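Local structure of nodulation fucosyltransferase NodZ (Bradyrhizobium sp., 2HHC) at residues Pro81-Pro86 and Glu122-Val127; Arg5-Arg10 and Thr32-Val37; Trp26-Arg31 and Thr112-Ala117; Ser9-Gly14 and Asp129-Trp134. The protein is a rhizobial glycosyltransferase of the GT-B class, whose chain folds into two alpha/beta lobes, each built round a mainly parallel sheet. All coordinates share one frame; numbering follows the deposited sequence. Where two conformers were deposited one is given.

Contact 1. Residues Pro81-Pro86 and Glu122-Val127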
loop_
_atom_site.group_PDB
_atom_site.type_symbol
_atom_site.label_atom_id
_atom_site.label_comp_id
_atom_site.label_asym_id
_atom_site.label_seq_id
_atom_site.Cartn_x
_atom_site.Cartn_y
_atom_site.Cartn_z
ATOM N N PRO A 81 -9.947 -23.248 10.194
ATOM C CA PRO A 81 -10.478 -24.491 9.716
ATOM C C PRO A 81 -10.423 -24.740 8.211
ATOM O O PRO A 81 -10.735 -23.858 7.421
ATOM C CB PRO A 81 -11.925 -24.435 10.204
ATOM C CG PRO A 81 -12.261 -23.079 10.188
ATOM C CD PRO A 81 -11.032 -22.366 10.659
ATOM N N GLY A 82 -10.120 -25.980 7.848
ATOM C CA GLY A 82 -10.260 -26.414 6.498
ATOM C C GLY A 82 -11.688 -26.843 6.243
ATOM O O GLY A 82 -12.510 -26.907 7.175
ATOM N N PRO A 83 -11.975 -27.230 5.000
ATOM C CA PRO A 83 -11.024 -27.196 3.899
ATOM C C PRO A 83 -10.647 -25.797 3.501
ATOM O O PRO A 83 -11.387 -24.822 3.810
ATOM C CB PRO A 83 -11.746 -27.884 2.744
ATOM C CG PRO A 83 -13.022 -28.359 3.250
ATOM C CD PRO A 83 -13.276 -27.819 4.635
ATOM N N PHE A 84 -9.553 -25.702 2.746
ATOM C CA PHE A 84 -8.992 -24.429 2.321
ATOM C C PHE A 84 -9.170 -24.179 0.821
ATOM O O PHE A 84 -9.284 -25.077 0.015
ATOM C CB PHE A 84 -7.491 -24.386 2.683
ATOM C CG PHE A 84 -7.224 -24.623 4.159
ATOM C CD1 PHE A 84 -7.341 -23.600 5.094
ATOM C CD2 PHE A 84 -6.982 -25.889 4.623
ATOM C CE1 PHE A 84 -7.185 -23.867 6.428
ATOM C CE2 PHE A 84 -6.836 -26.131 5.976
ATOM C CZ PHE A 84 -6.926 -25.162 6.851
ATOM N N PHE A 85 -9.172 -22.904 0.466
ATOM C CA PHE A 85 -9.070 -22.438 -0.911
ATOM C C PHE A 85 -8.043 -21.294 -0.886
ATOM O O PHE A 85 -8.081 -20.443 -0.002
ATOM C CB PHE A 85 -10.412 -21.876 -1.394
ATOM C CG PHE A 85 -10.408 -21.467 -2.841
ATOM C CD1 PHE A 85 -9.918 -20.224 -3.226
ATOM C CD2 PHE A 85 -10.824 -22.324 -3.810
ATOM C CE1 PHE A 85 -9.865 -19.872 -4.576
ATOM C CE2 PHE A 85 -10.796 -21.955 -5.146
ATOM C CZ PHE A 85 -10.331 -20.733 -5.511
ATOM N N PRO A 86 -7.148 -21.192 -1.869
ATOM C CA PRO A 86 -6.967 -22.121 -2.998
ATOM C C PRO A 86 -6.597 -23.548 -2.560
ATOM O O PRO A 86 -6.194 -23.789 -1.422
ATOM C CB PRO A 86 -5.819 -21.466 -3.764
ATOM C CG PRO A 86 -5.918 -20.025 -3.449
ATOM C CD PRO A 86 -6.262 -20.025 -1.985
ATOM N N GLU A 122 -17.142 -23.326 -0.940
ATOM C CA GLU A 122 -17.403 -24.230 0.184
ATOM C C GLU A 122 -16.255 -24.296 1.204
ATOM O O GLU A 122 -16.455 -24.783 2.299
ATOM C CB GLU A 122 -17.777 -25.638 -0.313
ATOM C CG GLU A 122 -19.116 -25.671 -1.029
ATOM C CD GLU A 122 -20.216 -25.041 -0.194
ATOM O OE1 GLU A 122 -20.543 -25.619 0.859
ATOM O OE2 GLU A 122 -20.721 -23.957 -0.570
ATOM N N ALA A 123 -15.042 -23.856 0.858
ATOM C CA ALA A 123 -13.954 -23.834 1.806
ATOM C C ALA A 123 -14.272 -23.004 3.027
ATOM O O ALA A 123 -14.896 -21.944 2.925
ATOM C CB ALA A 123 -12.681 -23.316 1.140
ATOM N N ASN A 124 -13.866 -23.489 4.192
ATOM C CA ASN A 124 -14.113 -22.775 5.424
ATOM C C ASN A 124 -13.138 -21.625 5.659
ATOM O O ASN A 124 -13.467 -20.678 6.378
ATOM C CB ASN A 124 -14.144 -23.723 6.628
ATOM C CG ASN A 124 -15.348 -24.601 6.604
ATOM O OD1 ASN A 124 -16.432 -24.136 6.281
ATOM N ND2 ASN A 124 -15.181 -25.868 6.927
ATOM N N THR A 125 -11.939 -21.722 5.084
ATOM C CA THR A 125 -10.918 -20.659 5.151
ATOM C C THR A 125 -10.375 -20.388 3.766
ATOM O O THR A 125 -9.880 -21.312 3.100
ATOM C CB THR A 125 -9.790 -21.056 6.126
ATOM O OG1 THR A 125 -10.313 -21.180 7.451
ATOM C CG2 THR A 125 -8.661 -20.000 6.173
ATOM N N ILE A 126 -10.470 -19.127 3.326
ATOM C CA ILE A 126 -9.838 -18.655 2.081
ATOM C C ILE A 126 -8.487 -18.098 2.474
ATOM O O ILE A 126 -8.431 -17.161 3.284
ATOM C CB ILE A 126 -10.671 -17.558 1.416
ATOM C CG1 ILE A 126 -12.156 -17.970 1.278
ATOM C CG2 ILE A 126 -10.072 -17.152 0.081
ATOM C CD1 ILE A 126 -12.447 -19.217 0.621
ATOM N N VAL A 127 -7.410 -18.590 1.880
ATOM C CA VAL A 127 -6.083 -18.064 2.218
ATOM C C VAL A 127 -5.629 -17.214 1.052
ATOM O O VAL A 127 -5.416 -17.722 -0.065
ATOM C CB VAL A 127 -5.033 -19.180 2.482
ATOM C CG1 VAL A 127 -3.682 -18.514 2.913
ATOM C CG2 VAL A 127 -5.558 -20.152 3.487
#
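Thr125 OG1 donates to Pro81 O at 2.7 Å, tilted from the carbonyl plane, and Asn124 ND2 binds Gly82 O at 2.9 Å. That nitrogen sits above the carbonyl plane, whereas Gly82 O stays in the Asn124 amide plane. Asn124 N meets Pro83 O at 2.8 Å in a bent bond (130° at hydrogen), with Thr125 N adding a weak one to the same oxygen. Strand pairing follows, parallel: Phe85 N to Thr125 O at 3.2 Å and Val127 N to Phe85 O at 2.7 Å. On one face Phe84 and Thr125 lie side by side, Phe84 CD1 3.7 Å from Thr125 CB. On the face of Phe85 and Ile126, Phe85 CB rests 3.7 Å from Ala123 CB; Phe85 CG is anti to the backbone N (chi1 -176°), which turns the ring away toward Leu114 of helix 101-116, the helix of this beta-alpha-beta unit. Pro81, Pro83 and Pro86 have no N-H, so their segment presents mainly carbonyls, and Asn124, Thr125 and Val127 supply most donors.

Contact 2. Residues Arg5-Arg10 and Thr32-Val37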
loop_
_atom_site.group_PDB
_atom_site.type_symbol
_atom_site.label_atom_id
_atom_site.label_comp_id
_atom_site.label_asym_id
_atom_site.label_seq_id
_atom_site.Cartn_x
_atom_site.Cartn_y
_atom_site.Cartn_z
ATOM N N ARG A 5 -16.230 -18.966 9.710
ATOM C CA ARG A 5 -15.479 -19.104 8.483
ATOM C C ARG A 5 -14.640 -17.837 8.244
ATOM O O ARG A 5 -14.937 -16.774 8.823
ATOM C CB ARG A 5 -16.445 -19.346 7.342
ATOM C CG ARG A 5 -17.053 -20.765 7.439
ATOM C CD ARG A 5 -18.291 -21.019 6.577
ATOM N NE ARG A 5 -18.458 -20.043 5.533
ATOM C CZ ARG A 5 -18.387 -20.249 4.212
ATOM N NH1 ARG A 5 -18.173 -21.462 3.633
ATOM N NH2 ARG A 5 -18.590 -19.187 3.462
ATOM N N PHE A 6 -13.604 -17.963 7.449
ATOM C CA PHE A 6 -12.531 -16.976 7.436
ATOM C C PHE A 6 -12.010 -16.632 6.042
ATOM O O PHE A 6 -12.065 -17.459 5.098
ATOM C CB PHE A 6 -11.325 -17.480 8.285
ATOM C CG PHE A 6 -11.684 -17.770 9.709
ATOM C CD1 PHE A 6 -12.236 -18.991 10.070
ATOM C CD2 PHE A 6 -11.450 -16.838 10.700
ATOM C CE1 PHE A 6 -12.542 -19.280 11.371
ATOM C CE2 PHE A 6 -11.752 -17.126 12.019
ATOM C CZ PHE A 6 -12.283 -18.363 12.363
ATOM N N VAL A 7 -11.450 -15.437 5.946
ATOM C CA VAL A 7 -10.559 -15.024 4.842
ATOM C C VAL A 7 -9.284 -14.520 5.479
ATOM O O VAL A 7 -9.369 -13.631 6.333
ATOM C CB VAL A 7 -11.168 -13.896 3.941
ATOM C CG1 VAL A 7 -10.195 -13.519 2.852
ATOM C CG2 VAL A 7 -12.470 -14.282 3.357
ATOM N N ILE A 8 -8.139 -15.089 5.125
ATOM C CA ILE A 8 -6.864 -14.650 5.668
ATOM C C ILE A 8 -6.174 -13.813 4.626
ATOM O O ILE A 8 -5.925 -14.257 3.488
ATOM C CB ILE A 8 -5.995 -15.838 6.070
ATOM C CG1 ILE A 8 -6.756 -16.783 7.048
ATOM C CG2 ILE A 8 -4.722 -15.332 6.668
ATOM C CD1 ILE A 8 -5.962 -17.998 7.450
ATOM N N SER A 9 -5.815 -12.587 4.959
ATOM C CA SER A 9 -5.060 -11.692 4.123
ATOM C C SER A 9 -3.600 -11.721 4.524
ATOM O O SER A 9 -3.225 -11.158 5.567
ATOM C CB SER A 9 -5.621 -10.275 4.227
ATOM O OG SER A 9 -4.935 -9.430 3.303
ATOM N N ARG A 10 -2.766 -12.369 3.698
ATOM C CA ARG A 10 -1.347 -12.500 3.928
ATOM C C ARG A 10 -0.621 -11.618 2.914
ATOM O O ARG A 10 -0.789 -11.810 1.691
ATOM C CB ARG A 10 -0.918 -13.947 3.704
ATOM C CG ARG A 10 -1.831 -14.964 4.354
ATOM C CD ARG A 10 -1.050 -16.285 4.570
ATOM N NE ARG A 10 -0.175 -16.142 5.731
ATOM C CZ ARG A 10 1.144 -16.280 5.696
ATOM N NH1 ARG A 10 1.771 -16.621 4.576
ATOM N NH2 ARG A 10 1.866 -16.040 6.783
ATOM N N THR A 32 -19.351 -12.657 1.777
ATOM C CA THR A 32 -19.638 -14.044 2.115
ATOM C C THR A 32 -19.828 -14.369 3.603
ATOM O O THR A 32 -19.959 -15.546 3.959
ATOM C CB THR A 32 -18.627 -15.029 1.516
ATOM O OG1 THR A 32 -17.334 -14.767 2.052
ATOM C CG2 THR A 32 -18.568 -14.943 -0.019
ATOM N N GLY A 33 -19.822 -13.354 4.466
ATOM C CA GLY A 33 -20.082 -13.551 5.884
ATOM C C GLY A 33 -18.955 -14.263 6.583
ATOM O O GLY A 33 -19.195 -15.138 7.420
ATOM N N ARG A 34 -17.734 -13.863 6.272
ATOM C CA ARG A 34 -16.546 -14.456 6.893
ATOM C C ARG A 34 -15.835 -13.449 7.776
ATOM O O ARG A 34 -15.891 -12.228 7.551
ATOM C CB ARG A 34 -15.589 -14.974 5.814
ATOM C CG ARG A 34 -16.147 -16.097 4.949
ATOM C CD ARG A 34 -15.238 -16.340 3.750
ATOM N NE ARG A 34 -15.801 -17.349 2.855
ATOM C CZ ARG A 34 -15.513 -18.650 2.882
ATOM N NH1 ARG A 34 -14.692 -19.166 3.791
ATOM N NH2 ARG A 34 -16.067 -19.456 1.994
ATOM N N THR A 35 -15.034 -13.983 8.696
ATOM C CA THR A 35 -14.167 -13.184 9.527
ATOM C C THR A 35 -12.884 -12.927 8.751
ATOM O O THR A 35 -12.315 -13.826 8.159
ATOM C CB THR A 35 -13.899 -13.909 10.845
ATOM O OG1 THR A 35 -15.110 -13.932 11.580
ATOM C CG2 THR A 35 -12.787 -13.251 11.712
ATOM N N LEU A 36 -12.380 -11.685 8.801
ATOM C CA LEU A 36 -11.119 -11.293 8.170
ATOM C C LEU A 36 -9.951 -11.345 9.122
ATOM O O LEU A 36 -10.009 -10.834 10.233
ATOM C CB LEU A 36 -11.219 -9.878 7.629
ATOM C CG LEU A 36 -10.011 -9.292 6.942
ATOM C CD1 LEU A 36 -9.722 -10.013 5.598
ATOM C CD2 LEU A 36 -10.271 -7.830 6.665
ATOM N N VAL A 37 -8.928 -12.073 8.720
ATOM C CA VAL A 37 -7.714 -12.205 9.493
ATOM C C VAL A 37 -6.604 -11.459 8.729
ATOM O O VAL A 37 -6.347 -11.698 7.532
ATOM C CB VAL A 37 -7.301 -13.684 9.580
ATOM C CG1 VAL A 37 -6.029 -13.829 10.373
ATOM C CG2 VAL A 37 -8.407 -14.547 10.165
HETATM O O HOH W 1 -18.320 -16.776 9.580
HETATM O O HOH W 2 -19.686 -17.899 5.766
#
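The guanidinium groups of Arg5 and Arg34 lie face over face but turned 39° and offset, with Arg34 CZ 3.5 Å from Arg5 CZ. Thr32 O is at the edge of the Arg5 group, in its plane, and Thr32 OG1, also hydrogen-bonded to Tyr28 O, is in the plane of the Arg34 group, accepting a weak bond from NE. Both arginines form salt bridges with Asp120, and Arg34 NH2 also reaches Ala123 O. Arg5 was deposited in two conformers, so its overlap is uncertain. Arg34 runs extended from CG to NE and crosses Val7 at about a right angle, Arg34 CD 3.5 Å from Val7 CG2. The Phe6 ring, met edge-to-face by Phe80, lies alongside Thr35, with Phe6 CD2 3.8 Å from Val37 CG2. Strands 6-10 and 35-39 pair in parallel: Thr35 N to Arg5 O at 2.8 Å, Val7 N to Thr35 O at 2.9 Å, Val37 N to Val7 O at 2.9 Å and Ser9 N to Val37 O at 2.8 Å. Gly33 ends the helix of this beta-alpha-beta unit in a Schellman motif. The shared Asp120 carboxylate probably offsets the two positive charges and lets the groups lie so close.

Contact 3. Residues Trp26-Arg31 and Thr112-Ala117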
loop_
_atom_site.group_PDB
_atom_site.type_symbol
_atom_site.label_atom_id
_atom_site.label_comp_id
_atom_site.label_asym_id
_atom_site.label_seq_id
_atom_site.Cartn_x
_atom_site.Cartn_y
_atom_site.Cartn_z
ATOM N N TRP A 26 -10.980 -8.153 2.351
ATOM C CA TRP A 26 -12.085 -7.579 3.127
ATOM C C TRP A 26 -13.391 -7.697 2.320
ATOM O O TRP A 26 -14.451 -8.043 2.826
ATOM C CB TRP A 26 -11.764 -6.094 3.519
ATOM C CG TRP A 26 -12.977 -5.480 4.190
ATOM C CD1 TRP A 26 -13.311 -5.533 5.504
ATOM C CD2 TRP A 26 -14.059 -4.829 3.521
ATOM N NE1 TRP A 26 -14.504 -4.911 5.697
ATOM C CE2 TRP A 26 -15.025 -4.524 4.489
ATOM C CE3 TRP A 26 -14.294 -4.486 2.171
ATOM C CZ2 TRP A 26 -16.211 -3.863 4.166
ATOM C CZ3 TRP A 26 -15.465 -3.863 1.844
ATOM C CH2 TRP A 26 -16.410 -3.563 2.819
ATOM N N SER A 27 -13.327 -7.359 1.040
ATOM C CA SER A 27 -14.506 -7.313 0.221
ATOM C C SER A 27 -15.113 -8.717 0.110
ATOM O O SER A 27 -16.314 -8.876 0.187
ATOM C CB SER A 27 -14.136 -6.762 -1.152
ATOM O OG SER A 27 -15.256 -6.806 -2.003
ATOM N N TYR A 28 -14.281 -9.736 -0.047
ATOM C CA TYR A 28 -14.799 -11.104 -0.131
ATOM C C TYR A 28 -15.358 -11.569 1.219
ATOM O O TYR A 28 -16.423 -12.205 1.258
ATOM C CB TYR A 28 -13.762 -12.089 -0.642
ATOM C CG TYR A 28 -14.352 -13.395 -1.070
ATOM C CD1 TYR A 28 -15.120 -13.475 -2.210
ATOM C CD2 TYR A 28 -14.153 -14.565 -0.324
ATOM C CE1 TYR A 28 -15.695 -14.651 -2.610
ATOM C CE2 TYR A 28 -14.732 -15.776 -0.726
ATOM C CZ TYR A 28 -15.492 -15.804 -1.880
ATOM O OH TYR A 28 -16.090 -16.972 -2.349
ATOM N N ALA A 29 -14.693 -11.203 2.306
ATOM C CA ALA A 29 -15.204 -11.506 3.665
ATOM C C ALA A 29 -16.577 -10.864 3.885
ATOM O O ALA A 29 -17.495 -11.468 4.456
ATOM C CB ALA A 29 -14.239 -11.038 4.704
ATOM N N GLN A 30 -16.755 -9.640 3.423
ATOM C CA GLN A 30 -18.023 -8.955 3.593
ATOM C C GLN A 30 -19.111 -9.661 2.787
ATOM O O GLN A 30 -20.213 -9.928 3.275
ATOM C CB GLN A 30 -18.021 -7.427 3.251
ATOM C CG GLN A 30 -19.306 -6.714 3.816
ATOM C CD GLN A 30 -19.644 -5.262 3.319
ATOM O OE1 GLN A 30 -20.321 -4.468 4.035
ATOM N NE2 GLN A 30 -19.233 -4.950 2.114
ATOM N N ARG A 31 -18.785 -10.007 1.549
ATOM C CA ARG A 31 -19.786 -10.548 0.624
ATOM C C ARG A 31 -20.275 -11.896 1.167
ATOM O O ARG A 31 -21.450 -12.237 1.041
ATOM C CB ARG A 31 -19.139 -10.712 -0.765
ATOM C CG ARG A 31 -20.034 -11.239 -1.878
ATOM C CD ARG A 31 -19.204 -11.796 -3.069
ATOM N NE ARG A 31 -19.756 -13.075 -3.494
ATOM C CZ ARG A 31 -19.218 -13.890 -4.408
ATOM N NH1 ARG A 31 -18.110 -13.557 -5.064
ATOM N NH2 ARG A 31 -19.823 -15.040 -4.681
ATOM N N THR A 112 -9.109 -14.520 -8.098
ATOM C CA THR A 112 -9.782 -13.548 -8.951
ATOM C C THR A 112 -11.066 -14.163 -9.498
ATOM O O THR A 112 -12.143 -13.554 -9.401
ATOM C CB THR A 112 -8.838 -13.093 -10.076
ATOM O OG1 THR A 112 -7.728 -12.423 -9.482
ATOM C CG2 THR A 112 -9.521 -12.105 -10.992
ATOM N N GLU A 113 -10.960 -15.384 -10.001
ATOM C CA GLU A 113 -12.128 -16.130 -10.511
ATOM C C GLU A 113 -13.122 -16.341 -9.364
ATOM O O GLU A 113 -14.324 -16.137 -9.518
ATOM C CB GLU A 113 -11.666 -17.436 -11.137
ATOM C CG GLU A 113 -12.785 -18.377 -11.577
ATOM C CD GLU A 113 -12.265 -19.674 -12.197
ATOM O OE1 GLU A 113 -11.304 -20.277 -11.636
ATOM O OE2 GLU A 113 -12.853 -20.139 -13.203
ATOM N N LEU A 114 -12.655 -16.720 -8.190
ATOM C CA LEU A 114 -13.567 -16.946 -7.081
ATOM C C LEU A 114 -14.323 -15.680 -6.730
ATOM O O LEU A 114 -15.532 -15.716 -6.497
ATOM C CB LEU A 114 -12.822 -17.468 -5.854
ATOM C CG LEU A 114 -13.741 -17.681 -4.666
ATOM C CD1 LEU A 114 -14.768 -18.782 -4.988
ATOM C CD2 LEU A 114 -12.887 -18.007 -3.444
ATOM N N PHE A 115 -13.605 -14.553 -6.673
ATOM C CA PHE A 115 -14.212 -13.288 -6.281
ATOM C C PHE A 115 -15.253 -12.823 -7.293
ATOM O O PHE A 115 -16.151 -12.081 -6.913
ATOM C CB PHE A 115 -13.167 -12.189 -6.136
ATOM C CG PHE A 115 -12.187 -12.410 -5.040
ATOM C CD1 PHE A 115 -12.355 -13.392 -4.048
ATOM C CD2 PHE A 115 -11.101 -11.570 -4.928
ATOM C CE1 PHE A 115 -11.408 -13.567 -3.028
ATOM C CE2 PHE A 115 -10.161 -11.756 -3.928
ATOM C CZ PHE A 115 -10.335 -12.708 -2.944
ATOM N N GLN A 116 -15.148 -13.278 -8.538
ATOM C CA GLN A 116 -16.113 -12.924 -9.581
ATOM C C GLN A 116 -17.264 -13.929 -9.702
ATOM O O GLN A 116 -18.238 -13.659 -10.392
ATOM C CB GLN A 116 -15.389 -12.795 -10.924
ATOM C CG GLN A 116 -14.501 -11.553 -10.953
ATOM C CD GLN A 116 -13.392 -11.576 -12.010
ATOM O OE1 GLN A 116 -12.577 -10.631 -12.085
ATOM N NE2 GLN A 116 -13.357 -12.628 -12.833
ATOM N N ALA A 117 -17.172 -15.058 -9.011
ATOM C CA ALA A 117 -18.151 -16.149 -9.158
ATOM C C ALA A 117 -19.429 -15.832 -8.367
ATOM O O ALA A 117 -19.394 -15.087 -7.390
ATOM C CB ALA A 117 -17.538 -17.466 -8.688
HETATM O O HOH W 3 -17.342 -16.777 -4.624
#
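Helices 15-32 and 101-116 pack beside each other against the mainly parallel sheet of the Rossmann-like N-terminal lobe. Their short segments here approach to 11.1 Å with a crossing angle of 36°, so side chains rather than backbones bridge the gap. Tyr28 is the main link. With CG anti to the backbone N (chi1 -165°), its ring projects toward the second helix and receives Phe115 CE1 over one face. The planes are inclined by 30° and displaced, with little overlap, centroids 4.9 Å from each other, and the closest touch is Tyr28 CD1 to Phe115 CD1 at 3.3 Å. Phe115 is also packed on Leu132. Leu114 crosses the phenol end at about a right angle, its CG 3.4 Å from Tyr28 OH and its CD2 3.8 Å from Tyr28 CZ. Ser121 N is a further hydrogen-bonding partner of the hydroxyl.

On the exposed side, Arg31 stretches to the C-terminal end of helix 101-116, where the gathered carbonyls may favour its positive charge. Arg31 NH2 makes a short but badly angled, weak bond to Ala117 O at 2.7 Å, and Phe115 O lies near the guanidinium plane at its edge. A water in the plane of the Tyr28 ring ties the helices together: it accepts from Tyr28 OH at 2.6 Å and donates to Leu114 O at 2.8 Å.

Contact 4. Residues Ser9-Gly14 and Asp129-Trp134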
loop_
_atom_site.group_PDB
_atom_site.type_symbol
_atom_site.label_atom_id
_atom_site.label_comp_id
_atom_site.label_asym_id
_atom_site.label_seq_id
_atom_site.Cartn_x
_atom_site.Cartn_y
_atom_site.Cartn_z
ATOM N N SER A 9 -5.815 -12.587 4.959
ATOM C CA SER A 9 -5.060 -11.692 4.123
ATOM C C SER A 9 -3.600 -11.721 4.524
ATOM O O SER A 9 -3.225 -11.158 5.567
ATOM C CB SER A 9 -5.621 -10.275 4.227
ATOM O OG SER A 9 -4.935 -9.430 3.303
ATOM N N ARG A 10 -2.766 -12.369 3.698
ATOM C CA ARG A 10 -1.347 -12.500 3.928
ATOM C C ARG A 10 -0.621 -11.618 2.914
ATOM O O ARG A 10 -0.789 -11.810 1.691
ATOM C CB ARG A 10 -0.918 -13.947 3.704
ATOM C CG ARG A 10 -1.831 -14.964 4.354
ATOM C CD ARG A 10 -1.050 -16.285 4.570
ATOM N NE ARG A 10 -0.175 -16.142 5.731
ATOM C CZ ARG A 10 1.144 -16.280 5.696
ATOM N NH1 ARG A 10 1.771 -16.621 4.576
ATOM N NH2 ARG A 10 1.866 -16.040 6.783
ATOM N N ARG A 11 0.247 -10.727 3.372
ATOM C CA ARG A 11 1.060 -9.926 2.464
ATOM C C ARG A 11 2.211 -9.379 3.282
ATOM O O ARG A 11 2.043 -9.082 4.458
ATOM C CB ARG A 11 0.258 -8.822 1.786
ATOM C CG ARG A 11 0.779 -8.395 0.453
ATOM C CD ARG A 11 0.346 -9.341 -0.677
ATOM N NE ARG A 11 1.000 -8.977 -1.920
ATOM C CZ ARG A 11 1.806 -9.744 -2.631
ATOM N NH1 ARG A 11 1.929 -11.035 -2.393
ATOM N NH2 ARG A 11 2.403 -9.252 -3.677
ATOM N N ARG A 12 3.367 -9.312 2.658
ATOM C CA ARG A 12 4.647 -9.066 3.314
ATOM C C ARG A 12 5.526 -8.064 2.584
ATOM O O ARG A 12 6.734 -7.959 2.832
ATOM C CB ARG A 12 5.421 -10.399 3.470
ATOM C CG ARG A 12 4.693 -11.399 4.310
ATOM C CD ARG A 12 5.263 -12.774 4.315
ATOM N NE ARG A 12 5.209 -13.372 2.989
ATOM C CZ ARG A 12 4.096 -13.850 2.409
ATOM N NH1 ARG A 12 2.938 -13.897 2.991
ATOM N NH2 ARG A 12 4.240 -14.355 1.199
ATOM N N THR A 13 4.928 -7.361 1.628
ATOM C CA THR A 13 5.663 -6.474 0.766
ATOM C C THR A 13 5.442 -5.021 1.184
ATOM O O THR A 13 5.179 -4.735 2.361
ATOM C CB THR A 13 5.208 -6.717 -0.666
ATOM O OG1 THR A 13 3.779 -6.585 -0.746
ATOM C CG2 THR A 13 5.600 -8.086 -1.167
ATOM N N GLY A 14 5.518 -4.070 0.276
ATOM C CA GLY A 14 5.308 -2.701 0.700
ATOM C C GLY A 14 3.900 -2.448 1.120
ATOM O O GLY A 14 2.963 -3.183 0.760
ATOM N N ASP A 129 -2.718 -15.241 -0.383
ATOM C CA ASP A 129 -1.268 -15.129 -0.226
ATOM C C ASP A 129 -0.601 -14.885 -1.603
ATOM O O ASP A 129 0.324 -15.555 -2.043
ATOM C CB ASP A 129 -0.713 -16.378 0.500
ATOM C CG ASP A 129 0.625 -16.182 1.108
ATOM O OD1 ASP A 129 1.306 -15.108 0.996
ATOM O OD2 ASP A 129 1.049 -17.164 1.790
ATOM N N ALA A 130 -1.140 -13.872 -2.272
ATOM C CA ALA A 130 -0.715 -13.378 -3.545
ATOM C C ALA A 130 -1.109 -11.906 -3.643
ATOM O O ALA A 130 -1.839 -11.387 -2.801
ATOM C CB ALA A 130 -1.352 -14.147 -4.663
ATOM N N CYS A 131 -0.683 -11.252 -4.701
ATOM C CA CYS A 131 -1.020 -9.862 -4.917
ATOM C C CYS A 131 -2.466 -9.754 -5.365
ATOM O O CYS A 131 -2.842 -10.348 -6.370
ATOM C CB CYS A 131 -0.133 -9.262 -5.966
ATOM S SG CYS A 131 -0.402 -7.502 -6.204
ATOM N N LEU A 132 -3.257 -8.982 -4.636
ATOM C CA LEU A 132 -4.663 -8.772 -4.959
ATOM C C LEU A 132 -4.940 -7.305 -5.298
ATOM O O LEU A 132 -6.102 -6.848 -5.235
ATOM C CB LEU A 132 -5.589 -9.327 -3.869
ATOM C CG LEU A 132 -5.541 -10.859 -3.716
ATOM C CD1 LEU A 132 -6.492 -11.283 -2.653
ATOM C CD2 LEU A 132 -5.909 -11.588 -5.016
ATOM N N MET A 133 -3.907 -6.589 -5.713
ATOM C CA MET A 133 -4.099 -5.289 -6.310
ATOM C C MET A 133 -5.041 -5.424 -7.464
ATOM O O MET A 133 -4.938 -6.344 -8.231
ATOM C CB MET A 133 -2.751 -4.646 -6.739
ATOM C CG MET A 133 -1.909 -4.281 -5.561
ATOM S SD MET A 133 -0.170 -3.944 -5.967
ATOM C CE MET A 133 -0.287 -2.761 -7.244
ATOM N N TRP A 134 -5.967 -4.460 -7.571
ATOM C CA TRP A 134 -6.985 -4.346 -8.640
ATOM C C TRP A 134 -8.123 -5.374 -8.517
ATOM O O TRP A 134 -8.960 -5.467 -9.431
ATOM C CB TRP A 134 -6.394 -4.430 -10.048
ATOM C CG TRP A 134 -5.296 -3.486 -10.336
ATOM C CD1 TRP A 134 -3.980 -3.759 -10.339
ATOM C CD2 TRP A 134 -5.424 -2.101 -10.611
ATOM N NE1 TRP A 134 -3.264 -2.627 -10.612
ATOM C CE2 TRP A 134 -4.117 -1.600 -10.815
ATOM C CE3 TRP A 134 -6.504 -1.239 -10.750
ATOM C CZ2 TRP A 134 -3.868 -0.258 -11.146
ATOM C CZ3 TRP A 134 -6.258 0.110 -11.072
ATOM C CH2 TRP A 134 -4.948 0.575 -11.247
HETATM O O HOH W 4 1.243 -12.596 -0.013
HETATM O O HOH W 5 -2.897 -11.286 -0.242
HETATM O O HOH W 6 3.035 -14.701 -1.728
#
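Arg10, Arg12 and Asp129 form a salt-bridge network where two loops leave the C-terminal ends of neighbouring parallel strands 6-10 and 125-128. Arg12 approaches end-on and puts both NH1 (2.8 Å) and NH2 (3.0 Å) on Asp129 OD1, from the syn side. The oxygen lies in the guanidinium plane, yet that plane stands 84° from the carboxylate. In the conformer given, one of two, Arg10 NH1 takes Asp129 OD2 at 2.9 Å from above the carboxylate plane; Arg10 has a second salt bridge to Asp39. Face packing comes from Arg11. Bent at chi2 (81°), it lays its guanidinium flat over the Ala130-Cys131 peptide, with NH1 3.4 Å from Ala130 C and NH2 3.4 Å from Cys131 CB. Thr13 CG2 lies over the opposite face, and NE pairs with Asp17 of helix 15-32. Waters fill in: one lies between Arg10 O and Ala130 O; another, in the Arg11 plane, accepts from Arg11 NH1 at 2.9 Å and sits 2.7 Å from Asp129 OD1.

From the N terminus, strand 6-10 opens both contact 2 and contact 4, which share Ser9 and Arg10. Contact 2 closes first, after helix 15-32, at strand 35-39. Contact 3 opens on that helix, before contact 2 has closed, so the two cross; it ends on helix 101-116, between the segments of contact 1, and crosses that one too. Contact 1 opens well after contact 2 is complete and closes at strand 125-128. Contact 4 closes last, enclosing contacts 1 and 3. In the sheet, strand 6-10 has strand 35-39 on one side (contact 2) and strand 125-128 on the other, Ile8 N hydrogen-bonding to Ile126 O. Contact 3 joins the helices packed on one face of the sheet, Tyr28 touching Ile126.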